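Local atomic coordinates of MGS-M5 (Unidentified, PDB entry 4Q3N), a protein that probably catalyses the NAD-dependent interconversion of pyruvate and L-lactate, as a member of the lactate/malate dehydrogenase family. Residues A[27-33]-A[57-63]; A[156-160]-A[211-216]; A[174-180]-A[300-305]. One frame throughout, in Å; residues are numbered along the deposited sequence. Where two conformers were deposited one is given.

Contact 1 of 3, residues A[27-33]-A[57-63]; sequences TVEELVL and RKMSIKA. With ACT (acetate ion), chain G; ACT (acetate ion), chain F.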
loop_
_atom_site.group_PDB
_atom_site.type_symbol
_atom_site.label_atom_id
_atom_site.label_comp_id
_atom_site.label_asym_id
_atom_site.label_seq_id
_atom_site.Cartn_x
_atom_site.Cartn_y
_atom_site.Cartn_z
ATOM N N THR A 27 -6.198 5.870 4.626
ATOM C CA THR A 27 -5.507 7.028 5.231
ATOM C C THR A 27 -5.626 7.146 6.730
ATOM O O THR A 27 -4.632 7.408 7.439
ATOM C CB THR A 27 -6.076 8.343 4.621
ATOM O OG1 THR A 27 -5.997 8.173 3.211
ATOM C CG2 THR A 27 -5.201 9.541 5.056
ATOM N N VAL A 28 -6.839 6.922 7.228
ATOM C CA VAL A 28 -7.031 6.995 8.687
ATOM C C VAL A 28 -7.943 5.854 9.098
ATOM O O VAL A 28 -8.562 5.243 8.238
ATOM C CB VAL A 28 -7.678 8.352 9.133
ATOM C CG1 VAL A 28 -6.797 9.524 8.756
ATOM C CG2 VAL A 28 -9.105 8.505 8.489
ATOM N N GLU A 29 -8.043 5.626 10.408
ATOM C CA GLU A 29 -8.934 4.633 10.973
ATOM C C GLU A 29 -10.431 5.073 10.987
ATOM O O GLU A 29 -11.323 4.272 10.697
ATOM C CB GLU A 29 -8.528 4.339 12.410
ATOM C CG GLU A 29 -9.419 3.250 13.058
ATOM C CD GLU A 29 -9.008 2.886 14.473
ATOM O OE1 GLU A 29 -7.790 3.003 14.815
ATOM O OE2 GLU A 29 -9.893 2.438 15.248
ATOM N N GLU A 30 -10.702 6.325 11.397
ATOM C CA GLU A 30 -12.093 6.719 11.734
ATOM C C GLU A 30 -12.561 7.910 10.926
ATOM O O GLU A 30 -11.867 8.917 10.865
ATOM C CB GLU A 30 -12.209 7.093 13.219
ATOM C CG GLU A 30 -11.739 6.102 14.210
ATOM C CD GLU A 30 -12.042 6.608 15.626
ATOM O OE1 GLU A 30 -11.105 7.131 16.273
ATOM O OE2 GLU A 30 -13.228 6.556 16.039
ATOM N N LEU A 31 -13.763 7.809 10.373
ATOM C CA LEU A 31 -14.329 8.836 9.518
ATOM C C LEU A 31 -15.743 9.150 10.009
ATOM O O LEU A 31 -16.509 8.213 10.259
ATOM C CB LEU A 31 -14.355 8.309 8.092
ATOM C CG LEU A 31 -14.808 9.122 6.912
ATOM C CD1 LEU A 31 -13.926 10.339 6.864
ATOM C CD2 LEU A 31 -14.709 8.275 5.627
ATOM N N VAL A 32 -16.083 10.431 10.143
ATOM C CA VAL A 32 -17.455 10.793 10.510
ATOM C C VAL A 32 -17.953 11.765 9.448
ATOM O O VAL A 32 -17.243 12.712 9.098
ATOM C CB VAL A 32 -17.548 11.426 11.888
ATOM C CG1 VAL A 32 -19.016 11.802 12.197
ATOM C CG2 VAL A 32 -16.981 10.470 13.004
ATOM N N LEU A 33 -19.144 11.505 8.918
ATOM C CA LEU A 33 -19.725 12.317 7.863
ATOM C C LEU A 33 -20.845 13.179 8.439
ATOM O O LEU A 33 -21.762 12.652 9.111
ATOM C CB LEU A 33 -20.298 11.429 6.748
ATOM C CG LEU A 33 -19.289 10.393 6.194
ATOM C CD1 LEU A 33 -20.014 9.579 5.126
ATOM C CD2 LEU A 33 -18.033 11.066 5.570
ATOM N N ARG A 57 -7.832 -1.351 4.740
ATOM C CA ARG A 57 -7.709 -1.004 6.153
ATOM C C ARG A 57 -9.004 -1.146 6.922
ATOM O O ARG A 57 -10.058 -0.801 6.386
ATOM C CB ARG A 57 -7.225 0.451 6.324
ATOM C CG ARG A 57 -6.799 0.774 7.786
ATOM C CD ARG A 57 -6.289 2.230 7.937
ATOM N NE ARG A 57 -5.921 2.538 9.320
ATOM C CZ ARG A 57 -5.147 3.582 9.670
ATOM N NH1 ARG A 57 -4.699 4.408 8.727
ATOM N NH2 ARG A 57 -4.819 3.801 10.940
ATOM N N LYS A 58 -8.922 -1.654 8.163
ATOM C CA LYS A 58 -10.100 -1.677 9.034
ATOM C C LYS A 58 -10.447 -0.213 9.308
ATOM O O LYS A 58 -9.562 0.578 9.651
ATOM C CB LYS A 58 -9.841 -2.453 10.334
ATOM C CG LYS A 58 -11.010 -2.445 11.404
ATOM C CD LYS A 58 -10.901 -1.178 12.295
ATOM C CE LYS A 58 -12.039 -0.932 13.278
ATOM N NZ LYS A 58 -11.968 -1.882 14.373
ATOM N N MET A 59 -11.731 0.149 9.166
ATOM C CA MET A 59 -12.144 1.511 9.493
ATOM C C MET A 59 -13.449 1.531 10.209
ATOM O O MET A 59 -14.227 0.597 10.107
ATOM C CB MET A 59 -12.288 2.367 8.204
ATOM C CG MET A 59 -10.953 2.552 7.485
ATOM S SD MET A 59 -11.109 3.523 5.971
ATOM C CE MET A 59 -11.577 5.134 6.635
ATOM N N SER A 60 -13.682 2.624 10.927
ATOM C CA SER A 60 -14.968 2.938 11.536
ATOM C C SER A 60 -15.547 4.135 10.793
ATOM O O SER A 60 -14.935 5.211 10.769
ATOM C CB SER A 60 -14.810 3.275 13.012
ATOM O OG SER A 60 -14.707 2.114 13.797
ATOM N N ILE A 61 -16.700 3.965 10.159
ATOM C CA ILE A 61 -17.307 5.065 9.397
ATOM C C ILE A 61 -18.773 5.253 9.788
ATOM O O ILE A 61 -19.526 4.274 9.833
ATOM C CB ILE A 61 -17.247 4.810 7.862
ATOM C CG1 ILE A 61 -15.811 4.478 7.414
ATOM C CG2 ILE A 61 -17.858 6.045 7.071
ATOM C CD1 ILE A 61 -15.749 4.201 5.877
ATOM N N LYS A 62 -19.169 6.486 10.102
ATOM C CA LYS A 62 -20.576 6.723 10.432
ATOM C C LYS A 62 -21.014 8.143 10.056
ATOM O O LYS A 62 -20.176 9.032 9.868
ATOM C CB LYS A 62 -20.810 6.500 11.916
ATOM C CG LYS A 62 -20.327 7.640 12.745
ATOM C CD LYS A 62 -20.545 7.370 14.252
ATOM C CE LYS A 62 -20.075 8.577 15.070
ATOM N NZ LYS A 62 -20.661 8.561 16.420
ATOM N N ALA A 63 -22.331 8.372 9.939
ATOM C CA ALA A 63 -22.826 9.747 9.839
ATOM C C ALA A 63 -22.879 10.263 11.262
ATOM O O ALA A 63 -23.251 9.508 12.144
ATOM C CB ALA A 63 -24.306 9.801 9.174
HETATM C C ACT G . -2.433 6.668 10.420
HETATM O O ACT G . -2.208 5.662 9.693
HETATM O OXT ACT G . -3.387 6.598 11.244
HETATM C CH3 ACT G . -1.589 7.898 10.295
HETATM C C ACT F . -14.638 -4.167 13.835
HETATM O O ACT F . -15.826 -4.306 13.378
HETATM O OXT ACT F . -14.456 -3.998 15.085
HETATM C CH3 ACT F . -13.448 -4.172 12.918
HETATM O O HOH W 1 -5.324 2.882 13.659
HETATM O O HOH W 2 -12.596 2.771 15.451
#
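Arg57 stretches its extended side chain back across the start of 27-33 and lays one face of the guanidinium over the Val28-Glu29 peptide, CZ standing 3.6 Å from Glu29 N. At the group's edge NH1 bonds one acetate oxygen (O, 3.0 Å) and NH2 the other (OXT), while a water held by NH2 donates to Glu29 OE1; that carboxylate meets Arg2 of a second subunit. Lys58 NZ turns to Asn248 O of the same second subunit. Met59 bends at its thioether (chi3 66°), bringing CE to 3.4 Å from Val28 O. From Ser60 onward the two chains run parallel. Ser60 N donates to Glu29 O (2.9 Å), and Ser60 O accepts from Leu31 N in a nearly straight bond (N-H...O 166°). Ile61 lies alongside Leu31, CG2 against CD2. Lys62 repeats the pattern, its N reaching Leu31 O at 3.2 Å and its O taking Leu33 N at 2.8 Å, while its aliphatic chain runs beside Val32. Ala63 CA closes on Leu33 O. Strand 30-34, helix 38-49 and strand 60-63 form a beta-alpha-beta unit of the Rossmann sheet, with 60-63 outermost and strand 5-9 beyond 30-34; helices 13-25 and 38-49 cover the Leu31 and Leu33 face.

Contact 2 of 3, residues A[156-160]-A[211-216]; sequences EISQY and HIYLKV
Glu156 and Tyr160, one helical turn apart, both turn CG opposite their own carbonyl carbon (chi1 -66° and -78°), which sends carboxylate and ring across to the helix carrying His211, Ile212 and Lys215. Lys215 answers with a chain bent at every torsion beyond CB, curling its ammonium group back to the carboxylate of Glu156. NZ sits 3.2 Å from Glu156 OE1 and equally far from OE2, a forked salt bridge whose two hydrogen bonds are both weak. The two side chains meet at about a right angle. At the other end Tyr160 OH approaches His211 ND1 at 3.2 Å, a weak bond in which the imidazole nitrogen lies near the plane of the phenol ring. Between these polar ends Ile212 is the apolar wedge: CD1 lies 3.7 Å from Tyr160 CE1, CG2 packs on Glu156 CB at 3.9 Å, and CD1 also crosses Ile157 CG1 at 4.1 Å. The segments belong to helices 147-161 and 206-227 of the alpha/beta C-terminal domain; the axes of 156-160 and 211-216 approach to 10.9 Å, with 139° between their N-to-C directions. Both helices also pack on strand 168-173, Ile157 on Val168 and Val216 on Ile172. Tyr160 also packs on Ile204, a residue of the sodium site, and its side chain is about 9 Å from the ion.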
loop_
_atom_site.group_PDB
_atom_site.type_symbol
_atom_site.label_atom_id
_atom_site.label_comp_id
_atom_site.label_asym_id
_atom_site.label_seq_id
_atom_site.Cartn_x
_atom_site.Cartn_y
_atom_site.Cartn_z
ATOM N N GLU A 156 0.576 18.311 -16.428
ATOM C CA GLU A 156 0.715 18.862 -17.787
ATOM C C GLU A 156 2.177 18.802 -18.255
ATOM O O GLU A 156 2.468 18.426 -19.378
ATOM C CB GLU A 156 0.223 20.318 -17.862
ATOM C CG GLU A 156 -1.319 20.493 -17.616
ATOM C CD GLU A 156 -2.183 19.836 -18.693
ATOM O OE1 GLU A 156 -1.637 19.523 -19.773
ATOM O OE2 GLU A 156 -3.413 19.644 -18.445
ATOM N N ILE A 157 3.075 19.239 -17.389
ATOM C CA ILE A 157 4.513 19.180 -17.693
ATOM C C ILE A 157 4.924 17.736 -18.016
ATOM O O ILE A 157 5.665 17.518 -18.981
ATOM C CB ILE A 157 5.334 19.730 -16.526
ATOM C CG1 ILE A 157 5.110 21.256 -16.369
ATOM C CG2 ILE A 157 6.811 19.447 -16.689
ATOM C CD1 ILE A 157 5.633 21.737 -14.966
ATOM N N SER A 158 4.373 16.758 -17.294
ATOM C CA SER A 158 4.813 15.371 -17.459
ATOM C C SER A 158 4.446 14.852 -18.829
ATOM O O SER A 158 5.149 14.001 -19.392
ATOM C CB SER A 158 4.223 14.454 -16.378
ATOM O OG SER A 158 2.863 14.212 -16.661
ATOM N N GLN A 159 3.342 15.351 -19.378
ATOM C CA GLN A 159 2.930 14.959 -20.699
ATOM C C GLN A 159 3.867 15.483 -21.801
ATOM O O GLN A 159 3.906 14.899 -22.887
ATOM C CB GLN A 159 1.457 15.419 -20.982
ATOM C CG GLN A 159 0.445 14.764 -20.064
ATOM C CD GLN A 159 0.604 13.257 -19.956
ATOM O OE1 GLN A 159 0.108 12.530 -20.801
ATOM N NE2 GLN A 159 1.278 12.776 -18.885
ATOM N N TYR A 160 4.551 16.601 -21.578
ATOM C CA TYR A 160 5.557 17.056 -22.563
ATOM C C TYR A 160 6.854 16.210 -22.480
ATOM O O TYR A 160 7.396 15.759 -23.487
ATOM C CB TYR A 160 5.948 18.541 -22.341
ATOM C CG TYR A 160 4.889 19.464 -22.898
ATOM C CD1 TYR A 160 3.749 19.732 -22.164
ATOM C CD2 TYR A 160 5.025 20.036 -24.172
ATOM C CE1 TYR A 160 2.734 20.554 -22.680
ATOM C CE2 TYR A 160 3.991 20.839 -24.706
ATOM C CZ TYR A 160 2.871 21.099 -23.930
ATOM O OH TYR A 160 1.851 21.915 -24.388
ATOM N N HIS A 211 1.431 28.095 -22.565
ATOM C CA HIS A 211 0.302 27.219 -22.865
ATOM C C HIS A 211 -0.113 26.410 -21.648
ATOM O O HIS A 211 -1.292 26.275 -21.339
ATOM C CB HIS A 211 0.630 26.255 -23.980
ATOM C CG HIS A 211 -0.494 25.318 -24.264
ATOM N ND1 HIS A 211 -0.482 23.997 -23.887
ATOM C CD2 HIS A 211 -1.692 25.525 -24.847
ATOM C CE1 HIS A 211 -1.613 23.423 -24.249
ATOM N NE2 HIS A 211 -2.371 24.334 -24.826
ATOM N N ILE A 212 0.885 25.855 -20.964
ATOM C CA ILE A 212 0.629 25.054 -19.767
ATOM C C ILE A 212 -0.060 25.883 -18.676
ATOM O O ILE A 212 -1.005 25.404 -18.032
ATOM C CB ILE A 212 1.978 24.417 -19.220
ATOM C CG1 ILE A 212 2.427 23.326 -20.200
ATOM C CG2 ILE A 212 1.767 23.880 -17.805
ATOM C CD1 ILE A 212 3.932 22.759 -19.986
ATOM N N TYR A 213 0.396 27.122 -18.480
ATOM C CA TYR A 213 -0.277 28.000 -17.520
ATOM C C TYR A 213 -1.759 28.163 -17.897
ATOM O O TYR A 213 -2.648 28.022 -17.050
ATOM C CB TYR A 213 0.442 29.367 -17.432
ATOM C CG TYR A 213 -0.430 30.517 -16.906
ATOM C CD1 TYR A 213 -0.764 30.653 -15.546
ATOM C CD2 TYR A 213 -0.916 31.450 -17.784
ATOM C CE1 TYR A 213 -1.600 31.756 -15.118
ATOM C CE2 TYR A 213 -1.714 32.497 -17.385
ATOM C CZ TYR A 213 -2.059 32.653 -16.066
ATOM O OH TYR A 213 -2.886 33.731 -15.762
ATOM N N LEU A 214 -2.028 28.426 -19.174
ATOM C CA LEU A 214 -3.417 28.577 -19.635
ATOM C C LEU A 214 -4.226 27.317 -19.378
ATOM O O LEU A 214 -5.365 27.385 -18.891
ATOM C CB LEU A 214 -3.443 28.931 -21.118
ATOM C CG LEU A 214 -2.780 30.273 -21.485
ATOM C CD1 LEU A 214 -2.868 30.649 -22.980
ATOM C CD2 LEU A 214 -3.369 31.387 -20.637
ATOM N N LYS A 215 -3.627 26.155 -19.654
ATOM C CA LYS A 215 -4.312 24.873 -19.401
ATOM C C LYS A 215 -4.659 24.726 -17.936
ATOM O O LYS A 215 -5.735 24.252 -17.555
ATOM C CB LYS A 215 -3.408 23.668 -19.805
ATOM C CG LYS A 215 -3.305 23.406 -21.294
ATOM C CD LYS A 215 -4.657 22.918 -21.842
ATOM C CE LYS A 215 -5.058 21.556 -21.225
ATOM N NZ LYS A 215 -4.129 20.404 -21.503
ATOM N N VAL A 216 -3.708 25.080 -17.090
ATOM C CA VAL A 216 -3.968 24.991 -15.654
ATOM C C VAL A 216 -5.081 25.955 -15.230
ATOM O O VAL A 216 -5.996 25.581 -14.480
ATOM C CB VAL A 216 -2.675 25.268 -14.846
ATOM C CG1 VAL A 216 -2.978 25.450 -13.343
ATOM C CG2 VAL A 216 -1.674 24.144 -15.063
#

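Contact 3 of 3, residues A[174-180]-A[300-305]; sequences GEHGDSE and NSANIL. With ACT (acetate ion), chain J.
Ser301, Glu175 and Ser179 carry this contact, and the hydroxyl of Ser301 lies at its centre. With chi1 at -152°, Ser301 points OG from helix 292-311 at the opposing loop, where it accepts the backbone N-H of Glu175 at 2.8 Å in a nearly straight bond (161°). The same OG lies 2.5 Å from Ser179 OG, a very short separation whose exact value is doubtful. Ser179 in turn donates from OG to Glu175 OE1 at 2.7 Å, and its backbone N reaches that oxygen too, at 3.2 Å. The two donors arrive from opposite faces of the carboxylate plane, on the anti side of OE1, so the acid of Glu175 is pinned across the type I turn from Gly177 to Glu180. Cutting Glu175 back to an alanine is likely to leave the N-H and hydroxyl of Ser179 without their shared acceptor and the turn freer to shift.

Apolar groups close the sides: Ile304 CD1 rests on Ser179 CB at 3.7 Å, and Leu305 CD2 lies 4.0 Å from Glu175 CG. A water joins Ser179 O to Asn300 ND2. The loop also bears His176, whose ND1 is hydrogen-bonded to Asp149, a pairing consistent with the active-site histidine and aspartate of L-lactate dehydrogenases. The loop links strand 168-173 to strand 181-182; helix 123-134 touches Glu175 and Leu305, and strand 270-278 lies against Leu305 and Ala302.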
loop_
_atom_site.group_PDB
_atom_site.type_symbol
_atom_site.label_atom_id
_atom_site.label_comp_id
_atom_site.label_asym_id
_atom_site.label_seq_id
_atom_site.Cartn_x
_atom_site.Cartn_y
_atom_site.Cartn_z
ATOM N N GLY A 174 -0.542 31.593 -5.124
ATOM C CA GLY A 174 -1.494 32.705 -5.147
ATOM C C GLY A 174 -2.921 32.254 -4.897
ATOM O O GLY A 174 -3.176 31.226 -4.232
ATOM N N GLU A 175 -3.869 33.042 -5.415
ATOM C CA GLU A 175 -5.287 32.738 -5.278
ATOM C C GLU A 175 -5.608 31.453 -6.030
ATOM O O GLU A 175 -5.165 31.285 -7.152
ATOM C CB GLU A 175 -6.103 33.897 -5.843
ATOM C CG GLU A 175 -7.581 33.628 -5.890
ATOM C CD GLU A 175 -8.317 34.611 -6.819
ATOM O OE1 GLU A 175 -7.732 35.094 -7.820
ATOM O OE2 GLU A 175 -9.488 34.917 -6.518
ATOM N N HIS A 176 -6.348 30.530 -5.428
ATOM C CA HIS A 176 -6.899 29.393 -6.183
ATOM C C HIS A 176 -8.058 29.966 -7.042
ATOM O O HIS A 176 -9.191 30.010 -6.606
ATOM C CB HIS A 176 -7.378 28.301 -5.226
ATOM C CG HIS A 176 -8.176 27.195 -5.859
ATOM N ND1 HIS A 176 -7.642 26.303 -6.765
ATOM C CD2 HIS A 176 -9.455 26.785 -5.648
ATOM C CE1 HIS A 176 -8.560 25.417 -7.110
ATOM N NE2 HIS A 176 -9.673 25.690 -6.448
ATOM N N GLY A 177 -7.756 30.406 -8.256
ATOM C CA GLY A 177 -8.730 31.186 -9.057
ATOM C C GLY A 177 -7.926 31.899 -10.121
ATOM O O GLY A 177 -6.747 31.532 -10.359
ATOM N N ASP A 178 -8.533 32.910 -10.730
ATOM C CA ASP A 178 -8.036 33.525 -11.968
ATOM C C ASP A 178 -6.680 34.200 -11.817
ATOM O O ASP A 178 -5.974 34.357 -12.806
ATOM C CB ASP A 178 -9.040 34.567 -12.511
ATOM C CG ASP A 178 -10.391 33.949 -12.938
ATOM O OD1 ASP A 178 -10.448 32.735 -13.264
ATOM O OD2 ASP A 178 -11.404 34.695 -12.950
ATOM N N SER A 179 -6.307 34.587 -10.598
ATOM C CA SER A 179 -5.033 35.301 -10.402
ATOM C C SER A 179 -3.872 34.384 -9.941
ATOM O O SER A 179 -2.777 34.856 -9.662
ATOM C CB SER A 179 -5.230 36.489 -9.426
ATOM O OG SER A 179 -5.218 36.058 -8.058
ATOM N N GLU A 180 -4.068 33.075 -9.910
ATOM C CA GLU A 180 -2.941 32.178 -9.632
ATOM C C GLU A 180 -1.856 32.271 -10.690
ATOM O O GLU A 180 -2.085 32.706 -11.792
ATOM C CB GLU A 180 -3.368 30.730 -9.573
ATOM C CG GLU A 180 -3.804 30.213 -10.953
ATOM C CD GLU A 180 -4.569 28.924 -10.836
ATOM O OE1 GLU A 180 -4.895 28.560 -9.690
ATOM O OE2 GLU A 180 -4.832 28.279 -11.862
ATOM N N ASN A 300 -0.484 40.998 -6.623
ATOM C CA ASN A 300 -1.759 41.221 -7.278
ATOM C C ASN A 300 -2.804 40.275 -6.678
ATOM O O ASN A 300 -3.911 40.662 -6.335
ATOM C CB ASN A 300 -1.636 40.997 -8.782
ATOM C CG ASN A 300 -2.993 40.943 -9.485
ATOM O OD1 ASN A 300 -3.760 41.900 -9.434
ATOM N ND2 ASN A 300 -3.287 39.814 -10.145
ATOM N N SER A 301 -2.417 39.024 -6.545
ATOM C CA SER A 301 -3.283 37.983 -6.062
ATOM C C SER A 301 -3.699 38.287 -4.602
ATOM O O SER A 301 -4.861 38.164 -4.222
ATOM C CB SER A 301 -2.521 36.658 -6.187
ATOM O OG SER A 301 -3.383 35.602 -6.363
ATOM N N ALA A 302 -2.730 38.688 -3.787
ATOM C CA ALA A 302 -3.014 39.024 -2.392
ATOM C C ALA A 302 -3.916 40.257 -2.288
ATOM O O ALA A 302 -4.777 40.354 -1.403
ATOM C CB ALA A 302 -1.721 39.261 -1.626
ATOM N N ASN A 303 -3.699 41.223 -3.168
ATOM C CA ASN A 303 -4.520 42.443 -3.131
ATOM C C ASN A 303 -5.977 42.135 -3.442
ATOM O O ASN A 303 -6.895 42.689 -2.839
ATOM C CB ASN A 303 -3.957 43.473 -4.090
ATOM C CG ASN A 303 -2.673 44.093 -3.553
ATOM O OD1 ASN A 303 -2.409 44.029 -2.346
ATOM N ND2 ASN A 303 -1.869 44.675 -4.429
ATOM N N ILE A 304 -6.169 41.195 -4.351
ATOM C CA ILE A 304 -7.495 40.774 -4.789
ATOM C C ILE A 304 -8.248 40.115 -3.631
ATOM O O ILE A 304 -9.402 40.423 -3.373
ATOM C CB ILE A 304 -7.371 39.795 -6.005
ATOM C CG1 ILE A 304 -7.011 40.609 -7.263
ATOM C CG2 ILE A 304 -8.689 39.024 -6.236
ATOM C CD1 ILE A 304 -6.659 39.747 -8.491
ATOM N N LEU A 305 -7.569 39.230 -2.907
ATOM C CA LEU A 305 -8.161 38.556 -1.762
ATOM C C LEU A 305 -8.396 39.509 -0.618
ATOM O O LEU A 305 -9.451 39.471 0.059
ATOM C CB LEU A 305 -7.264 37.389 -1.311
ATOM C CG LEU A 305 -7.068 36.263 -2.335
ATOM C CD1 LEU A 305 -5.879 35.328 -1.946
ATOM C CD2 LEU A 305 -8.369 35.448 -2.470
HETATM C C ACT J . -12.234 22.401 -6.596
HETATM O O ACT J . -11.449 21.600 -7.148
HETATM O OXT ACT J . -11.800 23.583 -6.334
HETATM C CH3 ACT J . -13.640 21.913 -6.325
HETATM O O HOH W 3 -1.629 37.244 -9.924
#

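The three contacts come from the two halves of the subunit. Contact 1 is in the NAD-binding domain, at the edge of its parallel sheet; contacts 2 and 3 share the C-terminal alpha/beta domain. Contact 1 is complete before contact 2 opens, with centres about 36 Å apart; contact 3 lies about 35 Å from contact 1, across the centre of the chain. Contacts 2 and 3 alternate along the sequence and adjoin in space: their centres are about 20 Å apart, and Tyr213 and Val216 of helix 206-227 pack on Glu180. Ile157 and Val216 of contact 2 pack on strand 168-173, which runs on into the loop of contact 3 that bears His176.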